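Local coordinates for MetRS related protein (Pyrococcus horikoshii, PDB 2CWP) that probably binds tRNA through an OB-fold domain related to that of methionyl-tRNA synthetase, at residues F15-K27 with K33-E45. Sequence-based numbering, arbitrary orientation.
Sequences FQMKVGLVKKAEK and KLIKLIVDFGNEE
Leu21 to Lys27 pair with Ile35 to Asp40 as an antiparallel hairpin of the OB-fold tRNA-binding domain, interrupted by a classic beta bulge. The evidence for the bulge is that Lys23 and Lys24 both face Ile38: Lys23 N reaches Ile38 O at 2.8 Å, nearly in line with the carbonyl, whereas Lys24 N makes a weak bond to that same oxygen at 3.5 Å. On the buried face, Leu37 CD2 is the main bump. It presses on Ala25 CB at 3.4 Å, tighter than usual for two carbons, and meets Val22 CG1 at 3.9 Å, so the small alanine and the valine branch together form its seat. A second hollow lies over Gly20, where the absence of a side chain lets Val39 CG1 and Phe41 CE2 settle on CA, at 3.6 and 3.7 Å. With chi1 at -173°, Val39 CG1 is swung opposite its backbone N and lies above one face of the Phe41 ring, offset toward the rim; Phe68 of strand 65-69 meets this ring edge-to-face. On the other face, the one bearing Leu21 and Ile38, Lys23 lies alongside Asp40, both pointing the same way, with Lys23 CG 3.8 Å from Asp40 CB. At the strand end, Asp40 begins an Asx turn, closed by Gly42 N, which meets Asp40 OD1 at 2.7 Å from above the carboxylate plane.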
loop_
_atom_site.group_PDB
_atom_site.type_symbol
_atom_site.label_atom_id
_atom_site.label_comp_id
_atom_site.label_asym_id
_atom_site.label_seq_id
_atom_site.Cartn_x
_atom_site.Cartn_y
_atom_site.Cartn_z
ATOM N N PHE A 15 -13.965 4.055 -4.352
ATOM C CA PHE A 15 -12.778 3.515 -3.709
ATOM C C PHE A 15 -11.923 4.695 -3.267
ATOM O O PHE A 15 -11.857 5.728 -3.954
ATOM C CB PHE A 15 -12.007 2.605 -4.661
ATOM C CG PHE A 15 -12.729 1.329 -4.970
ATOM C CD1 PHE A 15 -13.761 1.306 -5.903
ATOM C CD2 PHE A 15 -12.430 0.162 -4.271
ATOM C CE1 PHE A 15 -14.488 0.143 -6.131
ATOM C CE2 PHE A 15 -13.148 -1.000 -4.491
ATOM C CZ PHE A 15 -14.180 -1.011 -5.421
ATOM N N GLN A 16 -11.288 4.561 -2.111
ATOM C CA GLN A 16 -10.480 5.654 -1.606
ATOM C C GLN A 16 -9.014 5.340 -1.506
ATOM O O GLN A 16 -8.607 4.448 -0.762
ATOM C CB GLN A 16 -10.971 6.094 -0.232
ATOM C CG GLN A 16 -12.238 6.904 -0.280
ATOM C CD GLN A 16 -12.513 7.552 1.044
ATOM O OE1 GLN A 16 -12.847 6.878 2.022
ATOM N NE2 GLN A 16 -12.353 8.868 1.099
ATOM N N MET A 17 -8.227 6.085 -2.266
ATOM C CA MET A 17 -6.782 5.926 -2.248
ATOM C C MET A 17 -6.237 7.214 -1.646
ATOM O O MET A 17 -6.701 8.300 -1.969
ATOM C CB MET A 17 -6.240 5.721 -3.665
ATOM C CG MET A 17 -6.762 4.466 -4.333
ATOM S SD MET A 17 -5.924 4.038 -5.875
ATOM C CE MET A 17 -6.863 5.048 -7.084
ATOM N N LYS A 18 -5.276 7.088 -0.744
ATOM C CA LYS A 18 -4.696 8.257 -0.126
ATOM C C LYS A 18 -3.193 8.083 -0.046
ATOM O O LYS A 18 -2.677 6.968 -0.093
ATOM C CB LYS A 18 -5.241 8.456 1.292
ATOM C CG LYS A 18 -6.742 8.587 1.380
ATOM C CD LYS A 18 -7.156 9.020 2.782
ATOM C CE LYS A 18 -8.629 9.398 2.823
ATOM N NZ LYS A 18 -8.980 10.089 4.108
ATOM N N VAL A 19 -2.496 9.201 0.074
ATOM C CA VAL A 19 -1.061 9.181 0.184
ATOM C C VAL A 19 -0.740 8.806 1.617
ATOM O O VAL A 19 -1.322 9.375 2.549
ATOM C CB VAL A 19 -0.503 10.555 -0.125
ATOM C CG1 VAL A 19 0.958 10.618 0.230
ATOM C CG2 VAL A 19 -0.736 10.863 -1.612
ATOM N N GLY A 20 0.167 7.847 1.794
ATOM C CA GLY A 20 0.536 7.424 3.136
ATOM C C GLY A 20 2.034 7.339 3.312
ATOM O O GLY A 20 2.738 6.956 2.377
ATOM N N LEU A 21 2.531 7.700 4.499
ATOM C CA LEU A 21 3.969 7.646 4.786
ATOM C C LEU A 21 4.303 6.372 5.539
ATOM O O LEU A 21 3.731 6.101 6.589
ATOM C CB LEU A 21 4.403 8.859 5.627
ATOM C CG LEU A 21 5.786 8.764 6.301
ATOM C CD1 LEU A 21 6.862 8.610 5.230
ATOM C CD2 LEU A 21 6.044 10.031 7.161
ATOM N N VAL A 22 5.222 5.583 5.003
ATOM C CA VAL A 22 5.611 4.336 5.653
ATOM C C VAL A 22 6.536 4.627 6.839
ATOM O O VAL A 22 7.712 4.929 6.657
ATOM C CB VAL A 22 6.324 3.394 4.659
ATOM C CG1 VAL A 22 6.779 2.117 5.374
ATOM C CG2 VAL A 22 5.377 3.064 3.508
ATOM N N LYS A 23 5.987 4.554 8.045
ATOM C CA LYS A 23 6.754 4.814 9.259
ATOM C C LYS A 23 7.708 3.656 9.531
ATOM O O LYS A 23 8.873 3.863 9.859
ATOM C CB LYS A 23 5.818 4.993 10.446
ATOM C CG LYS A 23 5.004 6.272 10.409
ATOM C CD LYS A 23 5.907 7.480 10.570
ATOM C CE LYS A 23 5.197 8.592 11.329
ATOM N NZ LYS A 23 6.108 9.753 11.544
ATOM N N LYS A 24 7.202 2.441 9.383
ATOM C CA LYS A 24 8.007 1.253 9.601
ATOM C C LYS A 24 7.563 0.132 8.672
ATOM O O LYS A 24 6.389 0.044 8.291
ATOM C CB LYS A 24 7.902 0.791 11.056
ATOM C CG LYS A 24 8.600 -0.537 11.292
ATOM C CD LYS A 24 8.843 -0.824 12.755
ATOM C CE LYS A 24 9.872 -1.925 12.881
ATOM N NZ LYS A 24 10.736 -1.709 14.063
ATOM N N ALA A 25 8.511 -0.726 8.325
ATOM C CA ALA A 25 8.258 -1.851 7.440
ATOM C C ALA A 25 9.164 -3.015 7.828
ATOM O O ALA A 25 10.387 -2.861 7.899
ATOM C CB ALA A 25 8.530 -1.433 5.995
ATOM N N GLU A 26 8.570 -4.171 8.093
ATOM C CA GLU A 26 9.359 -5.345 8.457
ATOM C C GLU A 26 8.713 -6.620 7.959
ATOM O O GLU A 26 7.490 -6.758 7.972
ATOM C CB GLU A 26 9.552 -5.429 9.978
ATOM C CG GLU A 26 8.270 -5.257 10.784
ATOM C CD GLU A 26 8.424 -5.699 12.235
ATOM O OE1 GLU A 26 9.480 -5.396 12.840
ATOM O OE2 GLU A 26 7.484 -6.342 12.766
ATOM N N LYS A 27 9.544 -7.560 7.523
ATOM C CA LYS A 27 9.039 -8.822 7.012
ATOM C C LYS A 27 8.201 -9.486 8.093
ATOM O O LYS A 27 8.483 -9.330 9.278
ATOM C CB LYS A 27 10.197 -9.748 6.615
ATOM C CG LYS A 27 11.140 -9.187 5.557
ATOM C CD LYS A 27 12.001 -10.298 4.940
ATOM C CE LYS A 27 11.115 -11.369 4.296
ATOM N NZ LYS A 27 11.837 -12.287 3.386
ATOM N N LYS A 33 7.460 -13.509 1.315
ATOM C CA LYS A 33 7.010 -12.353 0.544
ATOM C C LYS A 33 6.286 -11.261 1.326
ATOM O O LYS A 33 6.174 -10.136 0.846
ATOM C CB LYS A 33 6.071 -12.809 -0.570
ATOM C CG LYS A 33 6.658 -13.774 -1.564
ATOM C CD LYS A 33 5.637 -14.049 -2.641
ATOM C CE LYS A 33 6.294 -14.541 -3.916
ATOM N NZ LYS A 33 5.294 -14.611 -5.024
ATOM N N LEU A 34 5.798 -11.579 2.522
ATOM C CA LEU A 34 5.032 -10.600 3.277
ATOM C C LEU A 34 5.804 -9.561 4.058
ATOM O O LEU A 34 6.803 -9.861 4.696
ATOM C CB LEU A 34 4.052 -11.303 4.226
ATOM C CG LEU A 34 2.978 -12.214 3.625
ATOM C CD1 LEU A 34 1.920 -12.478 4.695
ATOM C CD2 LEU A 34 2.330 -11.573 2.423
ATOM N N ILE A 35 5.319 -8.326 3.993
ATOM C CA ILE A 35 5.913 -7.217 4.730
ATOM C C ILE A 35 4.793 -6.448 5.431
ATOM O O ILE A 35 3.770 -6.109 4.815
ATOM C CB ILE A 35 6.661 -6.223 3.807
ATOM C CG1 ILE A 35 7.797 -6.928 3.072
ATOM C CG2 ILE A 35 7.204 -5.067 4.629
ATOM C CD1 ILE A 35 8.601 -6.018 2.203
ATOM N N LYS A 36 4.983 -6.186 6.718
ATOM C CA LYS A 36 4.002 -5.434 7.488
ATOM C C LYS A 36 4.435 -3.980 7.486
ATOM O O LYS A 36 5.600 -3.674 7.743
ATOM C CB LYS A 36 3.929 -5.930 8.932
ATOM C CG LYS A 36 2.775 -5.321 9.727
ATOM C CD LYS A 36 2.642 -5.963 11.107
ATOM C CE LYS A 36 3.386 -5.177 12.175
ATOM N NZ LYS A 36 2.709 -3.887 12.470
ATOM N N LEU A 37 3.500 -3.089 7.176
ATOM C CA LEU A 37 3.799 -1.669 7.145
ATOM C C LEU A 37 2.946 -0.920 8.153
ATOM O O LEU A 37 1.787 -1.262 8.377
ATOM C CB LEU A 37 3.499 -1.090 5.760
ATOM C CG LEU A 37 4.090 -1.751 4.514
ATOM C CD1 LEU A 37 3.315 -1.283 3.270
ATOM C CD2 LEU A 37 5.567 -1.417 4.418
ATOM N N ILE A 38 3.526 0.102 8.765
ATOM C CA ILE A 38 2.782 0.941 9.690
ATOM C C ILE A 38 2.788 2.243 8.906
ATOM O O ILE A 38 3.837 2.884 8.734
ATOM C CB ILE A 38 3.505 1.120 11.028
ATOM C CG1 ILE A 38 3.639 -0.239 11.718
ATOM C CG2 ILE A 38 2.735 2.113 11.900
ATOM C CD1 ILE A 38 4.447 -0.203 13.000
ATOM N N VAL A 39 1.615 2.624 8.421
ATOM C CA VAL A 39 1.486 3.806 7.578
ATOM C C VAL A 39 0.731 4.954 8.211
ATOM O O VAL A 39 -0.370 4.776 8.742
ATOM C CB VAL A 39 0.803 3.394 6.269
ATOM C CG1 VAL A 39 0.800 4.539 5.270
ATOM C CG2 VAL A 39 1.508 2.159 5.726
ATOM N N ASP A 40 1.336 6.134 8.137
ATOM C CA ASP A 40 0.770 7.360 8.681
ATOM C C ASP A 40 0.033 8.118 7.576
ATOM O O ASP A 40 0.667 8.575 6.630
ATOM C CB ASP A 40 1.908 8.233 9.232
ATOM C CG ASP A 40 1.418 9.555 9.819
ATOM O OD1 ASP A 40 0.774 10.350 9.109
ATOM O OD2 ASP A 40 1.686 9.806 11.006
ATOM N N PHE A 41 -1.289 8.235 7.687
ATOM C CA PHE A 41 -2.103 8.980 6.709
ATOM C C PHE A 41 -2.500 10.363 7.232
ATOM O O PHE A 41 -3.469 10.964 6.754
ATOM C CB PHE A 41 -3.383 8.223 6.347
ATOM C CG PHE A 41 -3.140 6.945 5.616
ATOM C CD1 PHE A 41 -3.051 5.742 6.301
ATOM C CD2 PHE A 41 -2.974 6.942 4.240
ATOM C CE1 PHE A 41 -2.803 4.555 5.628
ATOM C CE2 PHE A 41 -2.724 5.766 3.557
ATOM C CZ PHE A 41 -2.638 4.565 4.254
ATOM N N GLY A 42 -1.763 10.851 8.226
ATOM C CA GLY A 42 -2.054 12.157 8.792
ATOM C C GLY A 42 -2.958 12.107 10.008
ATOM O O GLY A 42 -2.497 12.249 11.138
ATOM N N ASN A 43 -4.250 11.893 9.769
ATOM C CA ASN A 43 -5.261 11.832 10.830
ATOM C C ASN A 43 -5.305 10.461 11.494
ATOM O O ASN A 43 -5.874 10.294 12.577
ATOM C CB ASN A 43 -6.647 12.117 10.248
ATOM C CG ASN A 43 -7.092 11.040 9.269
ATOM O OD1 ASN A 43 -6.435 10.801 8.247
ATOM N ND2 ASN A 43 -8.206 10.381 9.578
ATOM N N GLU A 44 -4.722 9.473 10.831
ATOM C CA GLU A 44 -4.728 8.128 11.368
ATOM C C GLU A 44 -3.513 7.354 10.911
ATOM O O GLU A 44 -2.804 7.757 9.987
ATOM C CB GLU A 44 -5.987 7.381 10.921
ATOM C CG GLU A 44 -6.046 7.152 9.422
ATOM C CD GLU A 44 -7.234 6.306 8.996
ATOM O OE1 GLU A 44 -7.427 6.125 7.769
ATOM O OE2 GLU A 44 -7.971 5.819 9.882
ATOM N N GLU A 45 -3.299 6.231 11.574
ATOM C CA GLU A 45 -2.204 5.339 11.275
ATOM C C GLU A 45 -2.873 4.017 10.938
ATOM O O GLU A 45 -3.934 3.700 11.478
ATOM C CB GLU A 45 -1.314 5.179 12.506
ATOM C CG GLU A 45 0.139 4.971 12.174
ATOM C CD GLU A 45 0.981 4.667 13.394
ATOM O OE1 GLU A 45 0.717 3.632 14.059
ATOM O OE2 GLU A 45 1.905 5.462 13.672
#